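Local structure of thermotoga maritima TmcAL (Thermotoga maritima, 5Y0T) at residues Arg262-Asp267 / Val318-Lys323; His273-Ser276 / Arg282-Val285. The protein belongs to the HIGH nucleotidyl transferase family of the HUP clan and carries bound adenosine-5'-rp-alpha-thio-triphosphate in the modelled dimer. All coordinates share one frame; numbering follows the deposited sequence.

Contact 1. Residues Arg262-Asp267 / Val318-Lys323; sequences RLKNMD and VFEVNK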
ATOM      1  N   ARG A 262       2.703  -4.889  -6.036  1.00 28.83           N
ATOM      2  CA  ARG A 262       2.068  -6.173  -6.333  1.00 24.80           C
ATOM      3  C   ARG A 262       0.565  -6.147  -6.099  1.00 26.80           C
ATOM      4  O   ARG A 262      -0.143  -7.106  -6.418  1.00 32.11           O
ATOM      5  CB  ARG A 262       2.679  -7.297  -5.492  1.00 36.21           C
ATOM      6  CG  ARG A 262       4.117  -7.615  -5.826  1.00 36.65           C
ATOM      7  CD  ARG A 262       4.593  -8.847  -5.077  1.00 29.28           C
ATOM      8  NE  ARG A 262       5.923  -9.241  -5.522  1.00 28.39           N
ATOM      9  CZ  ARG A 262       6.539 -10.359  -5.164  1.00 33.19           C
ATOM     10  NH1 ARG A 262       5.940 -11.224  -4.357  1.00 27.20           N
ATOM     11  NH2 ARG A 262       7.753 -10.625  -5.641  1.00 31.03           N
ATOM     12  N   LEU A 263       0.078  -5.058  -5.523  1.00 25.49           N
ATOM     13  CA  LEU A 263      -1.342  -4.899  -5.269  1.00 27.50           C
ATOM     14  C   LEU A 263      -2.029  -4.199  -6.443  1.00 34.53           C
ATOM     15  O   LEU A 263      -3.259  -4.140  -6.506  1.00 31.72           O
ATOM     16  CB  LEU A 263      -1.556  -4.101  -3.969  1.00 22.61           C
ATOM     17  CG  LEU A 263      -0.999  -4.751  -2.688  1.00 20.05           C
ATOM     18  CD1 LEU A 263      -1.173  -3.833  -1.451  1.00 21.52           C
ATOM     19  CD2 LEU A 263      -1.656  -6.115  -2.462  1.00 25.43           C
ATOM     20  N   LYS A 264      -1.228  -3.685  -7.375  1.00 28.07           N
ATOM     21  CA  LYS A 264      -1.738  -2.798  -8.417  1.00 26.14           C
ATOM     22  C   LYS A 264      -1.589  -3.378  -9.803  1.00 32.33           C
ATOM     23  O   LYS A 264      -0.617  -4.076 -10.081  1.00 27.42           O
ATOM     24  CB  LYS A 264      -1.015  -1.442  -8.365  1.00 23.42           C
ATOM     25  CG  LYS A 264      -1.146  -0.725  -7.032  1.00 28.61           C
ATOM     26  CD  LYS A 264      -2.596  -0.438  -6.710  1.00 34.43           C
ATOM     27  CE  LYS A 264      -2.721   0.355  -5.416  1.00 46.97           C
ATOM     28  NZ  LYS A 264      -4.056   1.015  -5.323  1.00 49.87           N
ATOM     29  N   ASN A 265      -2.556  -3.092 -10.672  1.00 35.17           N
ATOM     30  CA  ASN A 265      -2.461  -3.526 -12.063  1.00 35.43           C
ATOM     31  C   ASN A 265      -2.025  -2.368 -12.955  1.00 33.88           C
ATOM     32  O   ASN A 265      -1.800  -1.251 -12.473  1.00 31.96           O
ATOM     33  CB  ASN A 265      -3.787  -4.128 -12.555  1.00 35.51           C
ATOM     34  CG  ASN A 265      -4.948  -3.126 -12.569  1.00 52.76           C
ATOM     35  OD1 ASN A 265      -4.775  -1.917 -12.380  1.00 54.47           O
ATOM     36  ND2 ASN A 265      -6.149  -3.641 -12.813  1.00 62.39           N
ATOM     37  N   MET A 266      -1.898  -2.637 -14.253  1.00 31.96           N
ATOM     38  CA  MET A 266      -1.367  -1.639 -15.173  1.00 32.90           C
ATOM     39  C   MET A 266      -2.284  -0.430 -15.270  1.00 34.74           C
ATOM     40  O   MET A 266      -1.806   0.705 -15.426  1.00 31.15           O
ATOM     41  CB  MET A 266      -1.136  -2.249 -16.557  1.00 35.96           C
ATOM     42  CG  MET A 266       0.266  -2.798 -16.730  1.00 33.21           C
ATOM     43  SD  MET A 266       0.525  -3.505 -18.371  1.00 63.81           S
ATOM     44  CE  MET A 266       0.407  -2.039 -19.392  1.00 59.15           C
ATOM     45  N   ASP A 267      -3.590  -0.681 -15.152  1.00 33.26           N
ATOM     46  CA  ASP A 267      -4.600   0.380 -15.145  1.00 39.42           C
ATOM     47  C   ASP A 267      -4.293   1.434 -14.088  1.00 34.92           C
ATOM     48  O   ASP A 267      -4.476   2.627 -14.319  1.00 35.91           O
ATOM     49  CB  ASP A 267      -6.002  -0.189 -14.900  1.00 47.09           C
ATOM     50  CG  ASP A 267      -6.511  -1.012 -16.070  1.00 67.27           C
ATOM     51  OD1 ASP A 267      -5.906  -0.932 -17.163  1.00 74.34           O
ATOM     52  OD2 ASP A 267      -7.521  -1.731 -15.900  1.00 70.72           O
ATOM     53  N   VAL A 318       3.067   5.219  -4.898  1.00 23.38           N
ATOM     54  CA  VAL A 318       2.637   4.891  -3.544  1.00 24.09           C
ATOM     55  C   VAL A 318       1.768   6.011  -2.953  1.00 24.44           C
ATOM     56  O   VAL A 318       0.877   5.749  -2.146  1.00 25.06           O
ATOM     57  CB  VAL A 318       3.848   4.594  -2.637  1.00 26.82           C
ATOM     58  CG1 VAL A 318       4.521   5.887  -2.169  1.00 28.66           C
ATOM     59  CG2 VAL A 318       3.427   3.760  -1.453  1.00 29.63           C
ATOM     60  N   PHE A 319       1.995   7.247  -3.383  1.00 19.26           N
ATOM     61  CA  PHE A 319       1.226   8.385  -2.886  1.00 19.13           C
ATOM     62  C   PHE A 319       0.045   8.702  -3.797  1.00 24.95           C
ATOM     63  O   PHE A 319      -0.682   9.672  -3.566  1.00 29.46           O
ATOM     64  CB  PHE A 319       2.138   9.608  -2.729  1.00 21.37           C
ATOM     65  CG  PHE A 319       3.143   9.464  -1.615  1.00 20.19           C
ATOM     66  CD1 PHE A 319       2.766   8.887  -0.408  1.00 23.88           C
ATOM     67  CD2 PHE A 319       4.458   9.888  -1.778  1.00 22.12           C
ATOM     68  CE1 PHE A 319       3.674   8.732   0.636  1.00 19.71           C
ATOM     69  CE2 PHE A 319       5.384   9.743  -0.747  1.00 23.92           C
ATOM     70  CZ  PHE A 319       4.992   9.164   0.466  1.00 21.35           C
ATOM     71  N   GLU A 320      -0.131   7.877  -4.829  1.00 24.82           N
ATOM     72  CA  GLU A 320      -1.229   8.025  -5.796  1.00 28.71           C
ATOM     73  C   GLU A 320      -1.268   9.424  -6.377  1.00 26.28           C
ATOM     74  O   GLU A 320      -2.301  10.097  -6.397  1.00 32.89           O
ATOM     75  CB  GLU A 320      -2.574   7.682  -5.149  1.00 31.16           C
ATOM     76  CG  GLU A 320      -2.663   6.235  -4.708  1.00 35.78           C
ATOM     77  CD  GLU A 320      -4.042   5.857  -4.206  1.00 49.90           C
ATOM     78  OE1 GLU A 320      -4.625   6.643  -3.424  1.00 52.58           O
ATOM     79  OE2 GLU A 320      -4.533   4.770  -4.593  1.00 50.31           O
ATOM     80  N   VAL A 321      -0.130   9.860  -6.875  1.00 20.84           N
ATOM     81  CA  VAL A 321      -0.042  11.211  -7.386  1.00 22.95           C
ATOM     82  C   VAL A 321      -0.424  11.124  -8.860  1.00 29.77           C
ATOM     83  O   VAL A 321       0.387  10.746  -9.705  1.00 31.82           O
ATOM     84  CB  VAL A 321       1.400  11.750  -7.168  1.00 28.05           C
ATOM     85  CG1 VAL A 321       1.584  13.141  -7.737  1.00 28.57           C
ATOM     86  CG2 VAL A 321       1.741  11.721  -5.667  1.00 22.34           C
ATOM     87  N   ASN A 322      -1.649  11.529  -9.186  1.00 28.13           N
ATOM     88  CA  ASN A 322      -2.165  11.185 -10.500  1.00 34.02           C
ATOM     89  C   ASN A 322      -1.896  12.294 -11.508  1.00 32.64           C
ATOM     90  O   ASN A 322      -1.468  13.390 -11.136  1.00 26.66           O
ATOM     91  CB  ASN A 322      -3.667  10.863 -10.431  1.00 34.58           C
ATOM     92  CG  ASN A 322      -4.500  12.024  -9.916  1.00 37.84           C
ATOM     93  OD1 ASN A 322      -4.739  12.998 -10.632  1.00 33.65           O
ATOM     94  ND2 ASN A 322      -4.963  11.918  -8.676  1.00 39.14           N
ATOM     95  N   LYS A 323      -2.204  12.020 -12.772  1.00 28.10           N
ATOM     96  CA  LYS A 323      -1.807  12.899 -13.870  1.00 26.55           C
ATOM     97  C   LYS A 323      -2.548  14.229 -13.847  1.00 29.04           C
ATOM     98  O   LYS A 323      -1.953  15.282 -14.101  1.00 29.45           O
ATOM     99  CB  LYS A 323      -2.011  12.191 -15.212  1.00 24.72           C
ATOM    100  CG  LYS A 323      -1.031  11.032 -15.416  1.00 32.83           C
ATOM    101  CD  LYS A 323      -1.212  10.319 -16.771  1.00 35.34           C
ATOM    102  CE  LYS A 323       0.025   9.474 -17.112  1.00 36.42           C
ATOM    103  NZ  LYS A 323      -0.240   8.415 -18.137  1.00 40.65           N
TER

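Contact 2. Residues His273-Ser276 / Arg282-Val285; sequences HGFS and RFHV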
ATOM      1  N   HIS A 273       1.172  10.124 -12.539  1.00 29.00           N
ATOM      2  CA  HIS A 273       1.954  11.090 -13.290  1.00 30.63           C
ATOM      3  C   HIS A 273       3.330  10.543 -13.618  1.00 28.04           C
ATOM      4  O   HIS A 273       3.981   9.948 -12.760  1.00 29.43           O
ATOM      5  CB  HIS A 273       2.115  12.405 -12.527  1.00 33.01           C
ATOM      6  CG  HIS A 273       2.997  13.386 -13.238  1.00 25.03           C
ATOM      7  ND1 HIS A 273       2.575  14.088 -14.346  1.00 31.50           N
ATOM      8  CD2 HIS A 273       4.292  13.727 -13.046  1.00 27.08           C
ATOM      9  CE1 HIS A 273       3.566  14.841 -14.791  1.00 32.94           C
ATOM     10  NE2 HIS A 273       4.617  14.647 -14.014  1.00 31.59           N
ATOM     11  N   GLY A 274       3.767  10.757 -14.856  1.00 27.96           N
ATOM     12  CA  GLY A 274       5.105  10.373 -15.268  1.00 28.02           C
ATOM     13  C   GLY A 274       5.203   9.021 -15.953  1.00 35.47           C
ATOM     14  O   GLY A 274       6.259   8.659 -16.454  1.00 34.96           O
ATOM     15  N   PHE A 275       4.117   8.257 -15.967  1.00 33.41           N
ATOM     16  CA  PHE A 275       4.139   6.972 -16.657  1.00 29.54           C
ATOM     17  C   PHE A 275       3.917   7.131 -18.157  1.00 35.34           C
ATOM     18  O   PHE A 275       2.942   7.730 -18.599  1.00 36.20           O
ATOM     19  CB  PHE A 275       3.110   6.011 -16.057  1.00 29.59           C
ATOM     20  CG  PHE A 275       3.638   5.263 -14.877  1.00 33.86           C
ATOM     21  CD1 PHE A 275       4.286   4.047 -15.044  1.00 30.12           C
ATOM     22  CD2 PHE A 275       3.545   5.799 -13.606  1.00 25.19           C
ATOM     23  CE1 PHE A 275       4.808   3.374 -13.960  1.00 28.41           C
ATOM     24  CE2 PHE A 275       4.063   5.133 -12.519  1.00 23.40           C
ATOM     25  CZ  PHE A 275       4.694   3.925 -12.687  1.00 31.79           C
ATOM     26  N   SER A 276       4.866   6.600 -18.918  1.00 34.99           N
ATOM     27  CA  SER A 276       4.814   6.546 -20.368  1.00 45.27           C
ATOM     28  C   SER A 276       5.912   5.592 -20.807  1.00 45.50           C
ATOM     29  O   SER A 276       6.560   4.968 -19.963  1.00 36.77           O
ATOM     30  CB  SER A 276       5.014   7.927 -20.995  1.00 49.42           C
ATOM     31  OG  SER A 276       6.335   8.390 -20.776  1.00 45.92           O
ATOM     32  N   ARG A 282       6.503  -2.307 -17.204  1.00 32.01           N
ATOM     33  CA  ARG A 282       7.751  -2.607 -16.510  1.00 31.81           C
ATOM     34  C   ARG A 282       7.549  -2.616 -14.988  1.00 33.73           C
ATOM     35  O   ARG A 282       8.060  -3.501 -14.296  1.00 33.81           O
ATOM     36  CB  ARG A 282       8.849  -1.606 -16.918  1.00 26.25           C
ATOM     37  CG  ARG A 282       9.218  -1.705 -18.413  1.00 34.82           C
ATOM     38  CD  ARG A 282      10.342  -0.755 -18.791  1.00 44.75           C
ATOM     39  NE  ARG A 282      11.628  -1.229 -18.293  1.00 48.84           N
ATOM     40  CZ  ARG A 282      12.445  -2.018 -18.979  1.00 51.69           C
ATOM     41  NH1 ARG A 282      12.115  -2.416 -20.205  1.00 57.20           N
ATOM     42  NH2 ARG A 282      13.596  -2.403 -18.442  1.00 50.12           N
ATOM     43  N   PHE A 283       6.809  -1.643 -14.466  1.00 27.54           N
ATOM     44  CA  PHE A 283       6.498  -1.642 -13.033  1.00 28.82           C
ATOM     45  C   PHE A 283       5.709  -2.902 -12.673  1.00 31.81           C
ATOM     46  O   PHE A 283       6.011  -3.566 -11.691  1.00 29.85           O
ATOM     47  CB  PHE A 283       5.697  -0.396 -12.619  1.00 27.06           C
ATOM     48  CG  PHE A 283       6.528   0.687 -11.977  1.00 24.65           C
ATOM     49  CD1 PHE A 283       7.567   1.284 -12.675  1.00 28.78           C
ATOM     50  CD2 PHE A 283       6.262   1.120 -10.676  1.00 22.99           C
ATOM     51  CE1 PHE A 283       8.331   2.293 -12.100  1.00 25.47           C
ATOM     52  CE2 PHE A 283       7.021   2.133 -10.090  1.00 27.00           C
ATOM     53  CZ  PHE A 283       8.060   2.717 -10.794  1.00 24.25           C
ATOM     54  N   HIS A 284       4.718  -3.234 -13.492  1.00 32.51           N
ATOM     55  CA  HIS A 284       3.835  -4.360 -13.204  1.00 28.57           C
ATOM     56  C   HIS A 284       4.583  -5.689 -13.192  1.00 35.42           C
ATOM     57  O   HIS A 284       4.432  -6.494 -12.261  1.00 35.37           O
ATOM     58  CB  HIS A 284       2.698  -4.407 -14.225  1.00 28.55           C
ATOM     59  CG  HIS A 284       1.640  -5.419 -13.903  1.00 35.66           C
ATOM     60  ND1 HIS A 284       1.638  -6.689 -14.438  1.00 39.04           N
ATOM     61  CD2 HIS A 284       0.555  -5.348 -13.096  1.00 37.83           C
ATOM     62  CE1 HIS A 284       0.593  -7.356 -13.980  1.00 36.02           C
ATOM     63  NE2 HIS A 284      -0.083  -6.562 -13.167  1.00 35.19           N
ATOM     64  N   VAL A 285       5.383  -5.916 -14.234  1.00 31.57           N
ATOM     65  CA  VAL A 285       6.127  -7.162 -14.379  1.00 32.15           C
ATOM     66  C   VAL A 285       7.259  -7.262 -13.357  1.00 27.68           C
ATOM     67  O   VAL A 285       7.401  -8.283 -12.693  1.00 33.49           O
ATOM     68  CB  VAL A 285       6.702  -7.310 -15.807  1.00 36.83           C
ATOM     69  CG1 VAL A 285       7.515  -8.598 -15.939  1.00 42.13           C
ATOM     70  CG2 VAL A 285       5.580  -7.296 -16.836  1.00 42.59           C
TER

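Contact 1. Residues Arg262-Asp267 / Val318-Lys323
K264 NZ faces two carboxylates: it stands 3.9 Å from E320 OE2 of its own chain, a long salt bridge, and pairs weakly, again at long range, with E320 OE2 of the second subunit. This ammonium group also takes part in a hydrogen bond outside the two segments, so the glutamates are not its sole partners. Across the contact the two side chains meet at about a right angle, and only their ends touch. The lysine folds near its root, with chi1 at -58° and chi2 at -60°, then runs out straight, which carries NZ across a gap where the nearest pair of CA atoms, those of K264 and V318, is 10.1 Å apart. E320 reaches back with an extended chain and presents OE2.

The glutamate starts from a left-handed backbone (phi 53°), where a Schellman motif closes helix 307-318. Two residues on, N322 OD1 caps F325 N at the start of helix 323-332; N265 plays the same N-cap part for helix 266-270 by holding F268 N. Apolar side chains also meet at the dimer interface near the ion pair: V318 and F319 pack on L263 of the second subunit, and L263 on V318 of that subunit, while R262 NH1 and NH2 hydrogen-bond N396 O and R408 O there.

Just 40 Å² is buried between the segments, and with no hydrogen bond across them the attraction is chiefly electrostatic. A lysine shared, at long range, by equivalent glutamates of two chains probably offsets part of their negative charge.

Contact 2. Residues His273-Ser276 / Arg282-Val285
F275 and F283 form a T-shaped (edge-to-face) aromatic pair that ties the loop before helix 279-289 to the first half of that helix. The aromatic contact carries the whole interaction: no hydrogen bond crosses between the segments. F275 supplies the edge and F283 the face, with ring centroids 4.9 Å apart and planes turned by 80°. Both side chains leave the backbone toward the opposite segment, so the rings bridge a separation of 9.6 Å between F275 CA and F283 CA. For F283 this takes a chi1 of -100°, well away from a staggered value, which suggests that its ring is held by its surroundings. These are largely aromatic too. F269 meets both rings, F296 makes a second edge-to-face pair with F283, and L313 of helix 307-318 packs on both phenylalanines.

The backbone around the pair and one outward bond complete the setting. G274 turns the loop just before F275 with a positive phi of 96°, a conformation in which a side chain would press on the carbonyl O of H273. On the helix, R282 points its end away from the loop and its NE bonds V300 O, close to the disulfide between C286 and C299.

At the junction of the rings, F275 CE1 lies 3.7 Å from F283 CD1, and F283 CG sits in the plane of the F275 ring, at its edge. The CE1–CZ edge of F275 faces the F283 ring; F275 CZ stands 3.6 Å above the F283 plane, over its centre, with all six ring carbons 3.8 to 4.0 Å away.

Contacts 1 and 2 are neighbours in the same helical region, with centres about 9 Å apart, and along the chain both segments of contact 2 fall between those of contact 1. The backbone joins them where H273 N probably donates to V321 O at 3.0 Å. A weak bond adds to this, K323 NZ lying 3.3 Å from F275 O. On the helix side H284 CD2 packs on K264 O at 3.5 Å. The ligand-pocket residues all fall between positions 7 and 210, so neither contact contributes to it. Contact 1 reaches the second subunit, whereas no other chain of the assembly touches contact 2.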